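Local coordinates for protein transcriptional regulator, TetR family (Thermus thermophilus, PDB 3VPR) that represses transcription as a TetR-family regulator, probably by binding cis-regulatory DNA through a helix-turn-helix domain, at residues A[8-11]-A[12-16]; A[114-117]-A[118-122]; A[122-125]-A[126-129]; A[130-133]-A[134-137]. All coordinates share one frame; numbering follows the deposited sequence.

Contact 1 (A[8-11]-A[12-16]); sequences ILEE and AAKLF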
ATOM      1  N   ILE A   8     -20.305   7.497  17.979  1.00 30.40           N
ATOM      2  CA  ILE A   8     -19.485   6.413  18.468  1.00 34.91           C
ATOM      3  C   ILE A   8     -18.595   5.890  17.341  1.00 39.53           C
ATOM      4  O   ILE A   8     -17.406   5.636  17.567  1.00 34.70           O
ATOM      5  CB  ILE A   8     -20.352   5.261  19.021  1.00 39.20           C
ATOM      6  CG1 ILE A   8     -21.153   5.757  20.232  1.00 35.50           C
ATOM      7  CG2 ILE A   8     -19.468   4.070  19.392  1.00 37.28           C
ATOM      8  CD1 ILE A   8     -22.089   4.713  20.864  1.00 36.10           C
ATOM      9  N   LEU A   9     -19.136   5.762  16.125  1.00 32.98           N
ATOM     10  CA  LEU A   9     -18.326   5.215  15.025  1.00 36.95           C
ATOM     11  C   LEU A   9     -17.245   6.165  14.530  1.00 39.49           C
ATOM     12  O   LEU A   9     -16.117   5.740  14.300  1.00 38.53           O
ATOM     13  CB  LEU A   9     -19.204   4.773  13.855  1.00 31.89           C
ATOM     14  CG  LEU A   9     -20.141   3.608  14.190  1.00 47.55           C
ATOM     15  CD1 LEU A   9     -20.951   3.222  12.959  1.00 43.74           C
ATOM     16  CD2 LEU A   9     -19.320   2.413  14.682  1.00 43.12           C
ATOM     17  N   GLU A  10     -17.583   7.443  14.370  1.00 26.09           N
ATOM     18  CA  GLU A  10     -16.601   8.422  13.922  1.00 38.91           C
ATOM     19  C   GLU A  10     -15.507   8.634  14.976  1.00 27.86           C
ATOM     20  O   GLU A  10     -14.333   8.723  14.648  1.00 37.54           O
ATOM     21  CB  GLU A  10     -17.278   9.763  13.612  1.00 48.38           C
ATOM     22  CG  GLU A  10     -16.279  10.891  13.336  1.00 71.57           C
ATOM     23  CD  GLU A  10     -16.876  12.041  12.543  1.00 79.80           C
ATOM     24  OE1 GLU A  10     -18.015  12.446  12.849  1.00 84.01           O
ATOM     25  OE2 GLU A  10     -16.201  12.547  11.620  1.00 89.50           O
ATOM     26  N   GLU A  11     -15.908   8.701  16.235  1.00 27.59           N
ATOM     27  CA  GLU A  11     -14.965   8.897  17.330  1.00 41.54           C
ATOM     28  C   GLU A  11     -14.076   7.689  17.531  1.00 38.37           C
ATOM     29  O   GLU A  11     -12.900   7.830  17.857  1.00 41.68           O
ATOM     30  CB  GLU A  11     -15.700   9.202  18.639  1.00 41.69           C
ATOM     31  CG  GLU A  11     -16.381  10.570  18.665  1.00 65.57           C
ATOM     32  CD  GLU A  11     -15.393  11.715  18.507  1.00 74.50           C
ATOM     33  OE1 GLU A  11     -14.504  11.855  19.376  1.00 80.22           O
ATOM     34  OE2 GLU A  11     -15.504  12.470  17.512  1.00 81.34           O
ATOM     35  N   ALA A  12     -14.646   6.504  17.361  1.00 35.09           N
ATOM     36  CA  ALA A  12     -13.886   5.268  17.498  1.00 31.14           C
ATOM     37  C   ALA A  12     -12.866   5.250  16.366  1.00 41.15           C
ATOM     38  O   ALA A  12     -11.686   4.979  16.580  1.00 31.41           O
ATOM     39  CB  ALA A  12     -14.805   4.056  17.382  1.00 31.83           C
ATOM     40  N   ALA A  13     -13.328   5.549  15.154  1.00 30.11           N
ATOM     41  CA  ALA A  13     -12.432   5.570  14.009  1.00 39.35           C
ATOM     42  C   ALA A  13     -11.230   6.492  14.266  1.00 42.50           C
ATOM     43  O   ALA A  13     -10.098   6.134  13.951  1.00 37.35           O
ATOM     44  CB  ALA A  13     -13.180   6.009  12.755  1.00 34.88           C
ATOM     45  N   LYS A  14     -11.469   7.673  14.832  1.00 29.77           N
ATOM     46  CA  LYS A  14     -10.364   8.589  15.117  1.00 30.84           C
ATOM     47  C   LYS A  14      -9.446   8.023  16.196  1.00 34.03           C
ATOM     48  O   LYS A  14      -8.228   8.097  16.082  1.00 38.24           O
ATOM     49  CB  LYS A  14     -10.876   9.946  15.585  1.00 33.46           C
ATOM     50  CG  LYS A  14     -11.601  10.743  14.532  1.00 42.51           C
ATOM     51  CD  LYS A  14     -12.054  12.078  15.114  1.00 62.12           C
ATOM     52  CE  LYS A  14     -12.909  12.855  14.126  1.00 71.32           C
ATOM     53  NZ  LYS A  14     -13.353  14.156  14.699  1.00 88.20           N
ATOM     54  N   LEU A  15     -10.031   7.448  17.236  1.00 36.13           N
ATOM     55  CA  LEU A  15      -9.230   6.904  18.323  1.00 41.40           C
ATOM     56  C   LEU A  15      -8.369   5.744  17.831  1.00 44.45           C
ATOM     57  O   LEU A  15      -7.202   5.641  18.196  1.00 42.19           O
ATOM     58  CB  LEU A  15     -10.127   6.465  19.485  1.00 28.85           C
ATOM     59  CG  LEU A  15      -9.362   5.874  20.662  1.00 38.61           C
ATOM     60  CD1 LEU A  15      -8.355   6.900  21.179  1.00 48.20           C
ATOM     61  CD2 LEU A  15     -10.329   5.476  21.758  1.00 33.11           C
ATOM     62  N   PHE A  16      -8.938   4.884  16.992  1.00 39.66           N
ATOM     63  CA  PHE A  16      -8.189   3.757  16.453  1.00 41.25           C
ATOM     64  C   PHE A  16      -7.047   4.273  15.581  1.00 43.92           C
ATOM     65  O   PHE A  16      -5.974   3.683  15.546  1.00 50.35           O
ATOM     66  CB  PHE A  16      -9.080   2.842  15.610  1.00 35.94           C
ATOM     67  CG  PHE A  16     -10.120   2.096  16.399  1.00 39.72           C
ATOM     68  CD1 PHE A  16      -9.882   1.717  17.714  1.00 33.45           C
ATOM     69  CD2 PHE A  16     -11.331   1.737  15.803  1.00 31.29           C
ATOM     70  CE1 PHE A  16     -10.838   0.987  18.432  1.00 32.74           C
ATOM     71  CE2 PHE A  16     -12.288   1.009  16.503  1.00 30.72           C
ATOM     72  CZ  PHE A  16     -12.045   0.632  17.822  1.00 38.80           C
TER

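Contact 2 (A[114-117]-A[118-122]); sequences KTIA and LRDRH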
ATOM      1  N   LYS A 114     -17.960  -9.854   3.925  1.00 37.02           N
ATOM      2  CA  LYS A 114     -18.769  -8.801   3.331  1.00 40.92           C
ATOM      3  C   LYS A 114     -17.904  -7.587   3.011  1.00 43.03           C
ATOM      4  O   LYS A 114     -18.214  -6.817   2.103  1.00 44.85           O
ATOM      5  CB  LYS A 114     -19.917  -8.401   4.266  1.00 47.62           C
ATOM      6  CG  LYS A 114     -20.827  -9.558   4.647  1.00 58.67           C
ATOM      7  CD  LYS A 114     -22.031  -9.092   5.450  1.00 62.17           C
ATOM      8  CE  LYS A 114     -23.237  -8.864   4.558  1.00 77.09           C
ATOM      9  NZ  LYS A 114     -23.710 -10.144   3.948  1.00 75.38           N
ATOM     10  N   THR A 115     -16.813  -7.437   3.755  1.00 33.81           N
ATOM     11  CA  THR A 115     -15.892  -6.335   3.561  1.00 31.31           C
ATOM     12  C   THR A 115     -15.047  -6.523   2.298  1.00 40.46           C
ATOM     13  O   THR A 115     -14.975  -5.633   1.453  1.00 35.94           O
ATOM     14  CB  THR A 115     -14.979  -6.211   4.779  1.00 38.15           C
ATOM     15  OG1 THR A 115     -15.698  -5.565   5.840  1.00 43.36           O
ATOM     16  CG2 THR A 115     -13.737  -5.429   4.441  1.00 51.78           C
ATOM     17  N   ILE A 116     -14.413  -7.687   2.172  1.00 38.84           N
ATOM     18  CA  ILE A 116     -13.575  -7.984   1.015  1.00 39.72           C
ATOM     19  C   ILE A 116     -14.447  -8.022  -0.230  1.00 40.37           C
ATOM     20  O   ILE A 116     -14.013  -7.648  -1.315  1.00 45.54           O
ATOM     21  CB  ILE A 116     -12.845  -9.347   1.176  1.00 44.45           C
ATOM     22  CG1 ILE A 116     -11.951  -9.326   2.416  1.00 48.50           C
ATOM     23  CG2 ILE A 116     -12.006  -9.645  -0.061  1.00 48.97           C
ATOM     24  CD1 ILE A 116     -10.894  -8.234   2.407  1.00 52.25           C
ATOM     25  N   ALA A 117     -15.690  -8.463  -0.068  1.00 41.92           N
ATOM     26  CA  ALA A 117     -16.616  -8.518  -1.193  1.00 45.49           C
ATOM     27  C   ALA A 117     -16.879  -7.095  -1.702  1.00 44.01           C
ATOM     28  O   ALA A 117     -17.123  -6.893  -2.888  1.00 41.56           O
ATOM     29  CB  ALA A 117     -17.926  -9.194  -0.774  1.00 37.23           C
ATOM     30  N   LEU A 118     -16.839  -6.110  -0.807  1.00 43.87           N
ATOM     31  CA  LEU A 118     -17.047  -4.716  -1.218  1.00 45.06           C
ATOM     32  C   LEU A 118     -15.781  -4.191  -1.914  1.00 42.34           C
ATOM     33  O   LEU A 118     -15.857  -3.439  -2.889  1.00 36.53           O
ATOM     34  CB  LEU A 118     -17.396  -3.838  -0.013  1.00 41.08           C
ATOM     35  CG  LEU A 118     -18.867  -3.911   0.427  1.00 49.82           C
ATOM     36  CD1 LEU A 118     -19.053  -3.109   1.708  1.00 49.10           C
ATOM     37  CD2 LEU A 118     -19.779  -3.369  -0.675  1.00 37.13           C
ATOM     38  N   ARG A 119     -14.621  -4.596  -1.408  1.00 31.74           N
ATOM     39  CA  ARG A 119     -13.357  -4.201  -2.015  1.00 34.05           C
ATOM     40  C   ARG A 119     -13.290  -4.835  -3.415  1.00 39.77           C
ATOM     41  O   ARG A 119     -12.971  -4.156  -4.388  1.00 32.99           O
ATOM     42  CB  ARG A 119     -12.184  -4.696  -1.170  1.00 39.34           C
ATOM     43  CG  ARG A 119     -10.826  -4.379  -1.749  1.00 51.26           C
ATOM     44  CD  ARG A 119      -9.781  -5.386  -1.273  1.00 60.16           C
ATOM     45  NE  ARG A 119      -9.884  -6.664  -1.972  1.00 52.90           N
ATOM     46  CZ  ARG A 119      -9.164  -7.741  -1.669  1.00 65.85           C
ATOM     47  NH1 ARG A 119      -8.289  -7.695  -0.671  1.00 48.22           N
ATOM     48  NH2 ARG A 119      -9.305  -8.861  -2.375  1.00 46.60           N
ATOM     49  N   ASP A 120     -13.587  -6.136  -3.512  1.00 35.04           N
ATOM     50  CA  ASP A 120     -13.565  -6.812  -4.803  1.00 35.12           C
ATOM     51  C   ASP A 120     -14.539  -6.151  -5.782  1.00 41.73           C
ATOM     52  O   ASP A 120     -14.218  -5.976  -6.958  1.00 36.10           O
ATOM     53  CB  ASP A 120     -13.906  -8.305  -4.656  1.00 37.33           C
ATOM     54  CG  ASP A 120     -12.729  -9.129  -4.128  1.00 53.76           C
ATOM     55  OD1 ASP A 120     -11.607  -8.582  -4.040  1.00 55.99           O
ATOM     56  OD2 ASP A 120     -12.918 -10.324  -3.808  1.00 52.54           O
ATOM     57  N   ARG A 121     -15.716  -5.766  -5.288  1.00 40.72           N
ATOM     58  CA  ARG A 121     -16.739  -5.128  -6.122  1.00 41.81           C
ATOM     59  C   ARG A 121     -16.215  -3.832  -6.724  1.00 44.42           C
ATOM     60  O   ARG A 121     -16.468  -3.517  -7.895  1.00 40.89           O
ATOM     61  CB  ARG A 121     -17.988  -4.847  -5.283  1.00 46.89           C
ATOM     62  CG  ARG A 121     -19.199  -4.319  -6.041  1.00 51.14           C
ATOM     63  CD  ARG A 121     -20.417  -4.305  -5.099  1.00 67.99           C
ATOM     64  NE  ARG A 121     -21.645  -3.824  -5.731  1.00 81.98           N
ATOM     65  CZ  ARG A 121     -22.293  -4.460  -6.704  1.00 83.64           C
ATOM     66  NH1 ARG A 121     -21.838  -5.616  -7.171  1.00 73.73           N
ATOM     67  NH2 ARG A 121     -23.398  -3.934  -7.214  1.00 83.31           N
ATOM     68  N   HIS A 122     -15.482  -3.079  -5.912  1.00 42.34           N
ATOM     69  CA  HIS A 122     -14.902  -1.817  -6.342  1.00 37.95           C
ATOM     70  C   HIS A 122     -13.869  -2.066  -7.454  1.00 38.73           C
ATOM     71  O   HIS A 122     -13.830  -1.348  -8.453  1.00 37.42           O
ATOM     72  CB  HIS A 122     -14.232  -1.132  -5.147  1.00 36.82           C
ATOM     73  CG  HIS A 122     -13.839   0.289  -5.401  1.00 35.47           C
ATOM     74  ND1 HIS A 122     -14.745   1.254  -5.789  1.00 25.35           N
ATOM     75  CD2 HIS A 122     -12.648   0.923  -5.269  1.00 32.16           C
ATOM     76  CE1 HIS A 122     -14.131   2.421  -5.880  1.00 31.13           C
ATOM     77  NE2 HIS A 122     -12.858   2.248  -5.568  1.00 32.09           N
TER

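Contact 3 (A[122-125]-A[126-129]); sequences HEEN and LRAI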
ATOM      1  N   HIS A 122     -15.482  -3.079  -5.912  1.00 42.34           N
ATOM      2  CA  HIS A 122     -14.902  -1.817  -6.342  1.00 37.95           C
ATOM      3  C   HIS A 122     -13.869  -2.066  -7.454  1.00 38.73           C
ATOM      4  O   HIS A 122     -13.830  -1.348  -8.453  1.00 37.42           O
ATOM      5  CB  HIS A 122     -14.232  -1.132  -5.147  1.00 36.82           C
ATOM      6  CG  HIS A 122     -13.839   0.289  -5.401  1.00 35.47           C
ATOM      7  ND1 HIS A 122     -14.745   1.254  -5.789  1.00 25.35           N
ATOM      8  CD2 HIS A 122     -12.648   0.923  -5.269  1.00 32.16           C
ATOM      9  CE1 HIS A 122     -14.131   2.421  -5.880  1.00 31.13           C
ATOM     10  NE2 HIS A 122     -12.858   2.248  -5.568  1.00 32.09           N
ATOM     11  N   GLU A 123     -13.035  -3.086  -7.266  1.00 37.90           N
ATOM     12  CA  GLU A 123     -12.005  -3.434  -8.239  1.00 36.33           C
ATOM     13  C   GLU A 123     -12.660  -3.907  -9.536  1.00 40.46           C
ATOM     14  O   GLU A 123     -12.173  -3.628 -10.635  1.00 45.93           O
ATOM     15  CB  GLU A 123     -11.086  -4.520  -7.659  1.00 30.13           C
ATOM     16  CG  GLU A 123     -10.075  -5.085  -8.647  1.00 33.52           C
ATOM     17  CD  GLU A 123      -8.839  -5.647  -7.962  1.00 43.85           C
ATOM     18  OE1 GLU A 123      -8.966  -6.211  -6.855  1.00 53.78           O
ATOM     19  OE2 GLU A 123      -7.738  -5.533  -8.533  1.00 44.56           O
ATOM     20  N   GLU A 124     -13.779  -4.611  -9.403  1.00 42.96           N
ATOM     21  CA  GLU A 124     -14.510  -5.107 -10.569  1.00 41.12           C
ATOM     22  C   GLU A 124     -15.158  -3.964 -11.362  1.00 32.95           C
ATOM     23  O   GLU A 124     -15.247  -4.029 -12.586  1.00 40.35           O
ATOM     24  CB  GLU A 124     -15.567  -6.130 -10.137  1.00 45.52           C
ATOM     25  CG  GLU A 124     -16.337  -6.754 -11.294  1.00 63.45           C
ATOM     26  CD  GLU A 124     -15.424  -7.311 -12.381  1.00 74.43           C
ATOM     27  OE1 GLU A 124     -14.537  -8.136 -12.055  1.00 75.85           O
ATOM     28  OE2 GLU A 124     -15.599  -6.921 -13.562  1.00 65.35           O
ATOM     29  N   ASN A 125     -15.599  -2.910 -10.677  1.00 32.49           N
ATOM     30  CA  ASN A 125     -16.199  -1.777 -11.384  1.00 36.50           C
ATOM     31  C   ASN A 125     -15.114  -1.042 -12.175  1.00 44.91           C
ATOM     32  O   ASN A 125     -15.366  -0.520 -13.273  1.00 49.41           O
ATOM     33  CB  ASN A 125     -16.864  -0.797 -10.413  1.00 36.72           C
ATOM     34  CG  ASN A 125     -18.168  -1.330  -9.842  1.00 53.66           C
ATOM     35  OD1 ASN A 125     -18.910  -2.030 -10.528  1.00 51.95           O
ATOM     36  ND2 ASN A 125     -18.462  -0.987  -8.584  1.00 48.49           N
ATOM     37  N   LEU A 126     -13.901  -1.000 -11.623  1.00 37.18           N
ATOM     38  CA  LEU A 126     -12.809  -0.327 -12.309  1.00 34.78           C
ATOM     39  C   LEU A 126     -12.463  -1.132 -13.554  1.00 30.56           C
ATOM     40  O   LEU A 126     -12.261  -0.574 -14.629  1.00 28.70           O
ATOM     41  CB  LEU A 126     -11.578  -0.207 -11.395  1.00 29.20           C
ATOM     42  CG  LEU A 126     -10.323   0.428 -12.013  1.00 34.87           C
ATOM     43  CD1 LEU A 126     -10.662   1.786 -12.592  1.00 24.78           C
ATOM     44  CD2 LEU A 126      -9.218   0.550 -10.942  1.00 30.06           C
ATOM     45  N   ARG A 127     -12.402  -2.449 -13.395  1.00 34.10           N
ATOM     46  CA  ARG A 127     -12.094  -3.334 -14.503  1.00 34.54           C
ATOM     47  C   ARG A 127     -13.111  -3.172 -15.619  1.00 43.86           C
ATOM     48  O   ARG A 127     -12.749  -3.177 -16.802  1.00 37.52           O
ATOM     49  CB  ARG A 127     -12.066  -4.788 -14.031  1.00 36.11           C
ATOM     50  CG  ARG A 127     -10.943  -5.086 -13.048  1.00 35.49           C
ATOM     51  CD  ARG A 127     -10.785  -6.582 -12.816  1.00 42.07           C
ATOM     52  NE  ARG A 127      -9.754  -6.862 -11.820  1.00 44.33           N
ATOM     53  CZ  ARG A 127      -9.438  -8.078 -11.384  1.00 48.73           C
ATOM     54  NH1 ARG A 127     -10.073  -9.140 -11.859  1.00 53.94           N
ATOM     55  NH2 ARG A 127      -8.488  -8.236 -10.469  1.00 39.64           N
ATOM     56  N   ALA A 128     -14.380  -3.025 -15.245  1.00 35.04           N
ATOM     57  CA  ALA A 128     -15.438  -2.848 -16.242  1.00 42.60           C
ATOM     58  C   ALA A 128     -15.194  -1.578 -17.052  1.00 33.79           C
ATOM     59  O   ALA A 128     -15.412  -1.568 -18.259  1.00 41.64           O
ATOM     60  CB  ALA A 128     -16.821  -2.787 -15.568  1.00 36.01           C
ATOM     61  N   ILE A 129     -14.752  -0.509 -16.393  1.00 31.43           N
ATOM     62  CA  ILE A 129     -14.469   0.743 -17.104  1.00 35.46           C
ATOM     63  C   ILE A 129     -13.287   0.548 -18.065  1.00 35.15           C
ATOM     64  O   ILE A 129     -13.330   0.969 -19.215  1.00 34.81           O
ATOM     65  CB  ILE A 129     -14.117   1.886 -16.134  1.00 39.47           C
ATOM     66  CG1 ILE A 129     -15.333   2.251 -15.285  1.00 45.19           C
ATOM     67  CG2 ILE A 129     -13.629   3.099 -16.902  1.00 39.21           C
ATOM     68  CD1 ILE A 129     -15.049   3.331 -14.250  1.00 38.43           C
TER

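Contact 4 (A[130-133]-A[134-137]); sequences LRRG and VEQG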
ATOM      1  N   LEU A 130     -12.234  -0.101 -17.589  1.00 34.99           N
ATOM      2  CA  LEU A 130     -11.058  -0.346 -18.416  1.00 37.44           C
ATOM      3  C   LEU A 130     -11.391  -1.282 -19.571  1.00 38.65           C
ATOM      4  O   LEU A 130     -11.004  -1.033 -20.712  1.00 31.65           O
ATOM      5  CB  LEU A 130      -9.930  -0.952 -17.571  1.00 32.53           C
ATOM      6  CG  LEU A 130      -9.427  -0.046 -16.444  1.00 34.26           C
ATOM      7  CD1 LEU A 130      -8.468  -0.816 -15.532  1.00 38.22           C
ATOM      8  CD2 LEU A 130      -8.752   1.178 -17.049  1.00 41.25           C
ATOM      9  N   ARG A 131     -12.120  -2.357 -19.274  1.00 35.09           N
ATOM     10  CA  ARG A 131     -12.488  -3.318 -20.304  1.00 45.35           C
ATOM     11  C   ARG A 131     -13.312  -2.659 -21.415  1.00 51.44           C
ATOM     12  O   ARG A 131     -13.117  -2.959 -22.605  1.00 45.38           O
ATOM     13  CB  ARG A 131     -13.260  -4.494 -19.690  1.00 44.79           C
ATOM     14  CG  ARG A 131     -13.820  -5.461 -20.716  1.00 53.21           C
ATOM     15  CD  ARG A 131     -14.236  -6.786 -20.096  1.00 56.48           C
ATOM     16  NE  ARG A 131     -14.785  -6.627 -18.754  1.00 51.34           N
ATOM     17  CZ  ARG A 131     -14.112  -6.888 -17.637  1.00 48.78           C
ATOM     18  NH1 ARG A 131     -12.864  -7.330 -17.697  1.00 57.59           N
ATOM     19  NH2 ARG A 131     -14.678  -6.683 -16.461  1.00 50.84           N
ATOM     20  N   ARG A 132     -14.227  -1.768 -21.039  1.00 36.37           N
ATOM     21  CA  ARG A 132     -15.036  -1.081 -22.045  1.00 40.93           C
ATOM     22  C   ARG A 132     -14.116  -0.242 -22.918  1.00 37.81           C
ATOM     23  O   ARG A 132     -14.296  -0.165 -24.133  1.00 50.53           O
ATOM     24  CB  ARG A 132     -16.074  -0.171 -21.391  1.00 39.41           C
ATOM     25  CG  ARG A 132     -17.251  -0.897 -20.752  1.00 56.38           C
ATOM     26  CD  ARG A 132     -18.055   0.078 -19.892  1.00 65.62           C
ATOM     27  NE  ARG A 132     -18.141   1.398 -20.522  1.00 64.10           N
ATOM     28  CZ  ARG A 132     -18.495   2.516 -19.890  1.00 65.85           C
ATOM     29  NH1 ARG A 132     -18.806   2.494 -18.597  1.00 52.68           N
ATOM     30  NH2 ARG A 132     -18.516   3.666 -20.551  1.00 69.47           N
ATOM     31  N   GLY A 133     -13.125   0.386 -22.288  1.00 40.73           N
ATOM     32  CA  GLY A 133     -12.181   1.211 -23.019  1.00 34.69           C
ATOM     33  C   GLY A 133     -11.430   0.400 -24.053  1.00 36.59           C
ATOM     34  O   GLY A 133     -11.224   0.854 -25.181  1.00 39.72           O
ATOM     35  N   VAL A 134     -11.013  -0.803 -23.672  1.00 40.69           N
ATOM     36  CA  VAL A 134     -10.299  -1.669 -24.600  1.00 39.77           C
ATOM     37  C   VAL A 134     -11.253  -2.152 -25.698  1.00 37.34           C
ATOM     38  O   VAL A 134     -10.890  -2.208 -26.868  1.00 40.06           O
ATOM     39  CB  VAL A 134      -9.682  -2.885 -23.870  1.00 39.54           C
ATOM     40  CG1 VAL A 134      -9.173  -3.903 -24.891  1.00 36.67           C
ATOM     41  CG2 VAL A 134      -8.516  -2.424 -22.964  1.00 37.14           C
ATOM     42  N   GLU A 135     -12.476  -2.493 -25.315  1.00 42.86           N
ATOM     43  CA  GLU A 135     -13.466  -2.973 -26.275  1.00 47.66           C
ATOM     44  C   GLU A 135     -13.847  -1.900 -27.300  1.00 51.66           C
ATOM     45  O   GLU A 135     -13.910  -2.170 -28.497  1.00 52.37           O
ATOM     46  CB  GLU A 135     -14.704  -3.471 -25.527  1.00 50.21           C
ATOM     47  CG  GLU A 135     -14.374  -4.581 -24.530  1.00 51.31           C
ATOM     48  CD  GLU A 135     -15.575  -5.070 -23.748  1.00 52.23           C
ATOM     49  OE1 GLU A 135     -16.417  -4.228 -23.359  1.00 56.42           O
ATOM     50  OE2 GLU A 135     -15.663  -6.297 -23.505  1.00 51.76           O
ATOM     51  N   GLN A 136     -14.093  -0.681 -26.835  1.00 49.74           N
ATOM     52  CA  GLN A 136     -14.453   0.401 -27.743  1.00 44.02           C
ATOM     53  C   GLN A 136     -13.229   0.902 -28.496  1.00 49.84           C
ATOM     54  O   GLN A 136     -13.322   1.836 -29.288  1.00 49.11           O
ATOM     55  CB  GLN A 136     -15.078   1.552 -26.964  1.00 39.23           C
ATOM     56  CG  GLN A 136     -16.436   1.216 -26.368  1.00 57.52           C
ATOM     57  CD  GLN A 136     -16.774   2.084 -25.170  1.00 59.33           C
ATOM     58  OE1 GLN A 136     -16.324   1.816 -24.054  1.00 71.66           O
ATOM     59  NE2 GLN A 136     -17.555   3.137 -25.395  1.00 58.59           N
ATOM     60  N   GLY A 137     -12.079   0.276 -28.249  1.00 49.54           N
ATOM     61  CA  GLY A 137     -10.865   0.697 -28.920  1.00 41.25           C
ATOM     62  C   GLY A 137     -10.338   2.035 -28.435  1.00 47.90           C
ATOM     63  O   GLY A 137      -9.464   2.612 -29.071  1.00 48.94           O
TER

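Contact 1 (A[8-11]-A[12-16])
The amides of Ala12, Ala13, Lys14 and Leu15 each reach back four residues, to the carbonyls of Ile8, Leu9, Glu10 and Glu11, in the regular pattern of an alpha-helix; Ala13 N to Leu9 O, at 2.9 Å, is representative. On the outward side Lys14 runs beside Glu10 and across Glu11. The lysine chain is fully extended, and with CG set anti to its carbonyl carbon (chi1 -68°) it turns back toward the preceding turn, where CG lies 3.4 Å from Glu10 O. Further out, the methylenes Lys14 CE and Glu10 CG meet at 4.0 Å, two flexible chains lying alongside and pointing the same way. The ammonium then comes near two acids. Its nearer partner is Glu11, whose chain bends at chi2 (-61°) and brings OE2 to 3.9 Å from Lys14 NZ, a long salt bridge. Glu10 OE2 is 4.5 Å from the same nitrogen, close enough to attract it but not to pair. A methionine in place of Lys14 would probably cost Glu11 its long salt bridge and Glu10 a nearby positive charge. Long charged chains suit this partly exposed side, while small or apolar residues suit the inner one, where Ala12 and Ala13 let other helices approach closely. There Ile8 and Leu9 meet Phe44 of helix 37-44, Ala12 and Leu15 pack on Leu29 of helix 26-33, and Ala12 and Ala13 rest on Ile50 and Ile54, respectively, of helix 47-70, so that helix 4-19 backs the predicted helix-turn-helix.

Contact 2 (A[114-117]-A[118-122])
Ile116 and Arg119 lie side by side and point the same way, the branched aliphatic chain forming a platform beneath the flat cationic group. Ile116 CG2 stands 3.6 Å from Arg119 NH2 and covers one face of the guanidinium, displaced toward its rim, while Ile116 CD1 comes up beneath NH1. Arg119 can lie over the isoleucine because its chain folds at chi3 (77°) instead of running straight outward. The guanidinium is approached quite differently by Asp120, the next residue along, which comes at its edge and in its plane. Asp120 OD1 accepts from Arg119 NH2 at 2.9 Å on the syn side of the carboxylate, and more weakly from NE, so two N-H groups converge on one oxygen and limit the rotation of the guanidinium. The carboxylate in turn sits above the preceding turn, with OD2 3.9 Å from Ile116 CG2. Beneath it, Asp120 N makes a short, nearly straight bond of 2.7 Å to Ile116 O. On roughly the other side of the helix the backbone is less regular: Leu118 N is shared between two weak bonds, to Thr115 O at 3.0 Å and to Lys114 O at 3.3 Å. Leu118 packs on Lys60 and Thr115 on Leu59, both of helix 47-70, and His122 stacks on Phe82 in the buried interior. The outer side of helix 109-135 thus combines an ion pair with a hydrophobic support: the isoleucine probably shields one face of the guanidinium from water without competing for its in-plane hydrogen bonds.

Contact 3 (A[122-125]-A[126-129])
Glu123 extends with CG anti to its own amide nitrogen (chi1 173°), whereas Arg127, one turn on, places CG beside its nitrogen (chi1 -66°) and leads back toward the acid as a straight chain. Glu123 OE2 then lies at the guanidinium edge, near its plane, and takes a weak hydrogen bond of 3.4 Å from Arg127 NH2 within a salt bridge. The carboxylate is turned 72° from the guanidinium. The aliphatic part joins in, with Glu123 CG 3.7 Å from Arg127 NE, a buried nitrogen that finds no acceptor in the model. In the all-helical C-terminal domain of the TetR family, this charged side faces helix 144-161: Arg149 gives Glu123 OE2 a second, stronger partner, and Arg127 packs on Val144 and Ala145. An alanine at Arg127 is likely to open a gap against these two residues and take from Glu123 the weaker of its two arginine partners. Glu124, bent at chi2, crosses the arginine shaft with OE1 4.1 Å from Arg127 CD, but its carboxylate pairs with Arg131. On the buried side Leu126 and Ile129 lie on Phe82 of helix 75-92, and Ile129 CG1 covers Asn125 O at 3.4 Å.

Contact 4 (A[130-133]-A[134-137])
Arg132 O receives Gln136 N at 2.8 Å, a nearly straight bond that closes the last turn of helix 109-135 in a Schellman motif. The chain turns at Gly137, whose positive phi (71°) is easy for a residue with no side chain, and whose N bonds back to Val134 O at 3.1 Å. One turn earlier the helix is still regular, Val134 N donating to Leu130 O at 3.0 Å. Among the side chains, Arg131 and Glu135 run alongside each other, and the acid appears to meet the arginine shaft, a doubtful contact because Glu135 CG and Arg131 O are modelled too close together and the places of both are less sure. Their charged atoms stay apart; the guanidinium of Arg131 forms its salt bridge with Glu124 instead. Val134, beta-branched and compact, folds CG2 over Leu130 O at 3.6 Å and packs outward on Phe139, Glu141 and Val142 of the following loop. That loop is also joined to Gly133 by backbone hydrogen bonding with Phe139, which ties the chain leaving the helix to its last turn. Further out, buried Leu130 fits among Leu79 of helix 75-92, Ala147 of helix 144-161 and Leu185 of the second subunit, placing this turn at the dimer contact. Arg132 bends at chi3 and reaches to the end of helix 47-70 and the residues just beyond, its NH2 donating to Val72 O and its NH1, weakly, to Leu70 O.

Contact 1 lies in the N-terminal TetR-family domain, behind the predicted helix-turn-helix; the other three follow one another along helix 109-135, with contacts 2 and 3 sharing His122 and contacts 3 and 4 joined by the salt bridge of Glu124 with Arg131. The centre of contact 1 is about 22 Å from that of contact 2 and 41 Å from that of contact 4. Contact 2 is a surface contact, while the others are partly buried. Their ion pairs differ too: a long one in contact 1, an adjacent pair over isoleucine in contact 2, and in contact 3 a pair reinforced from helix 144-161. Contact 4 instead relies on backbone capping and meets the second subunit.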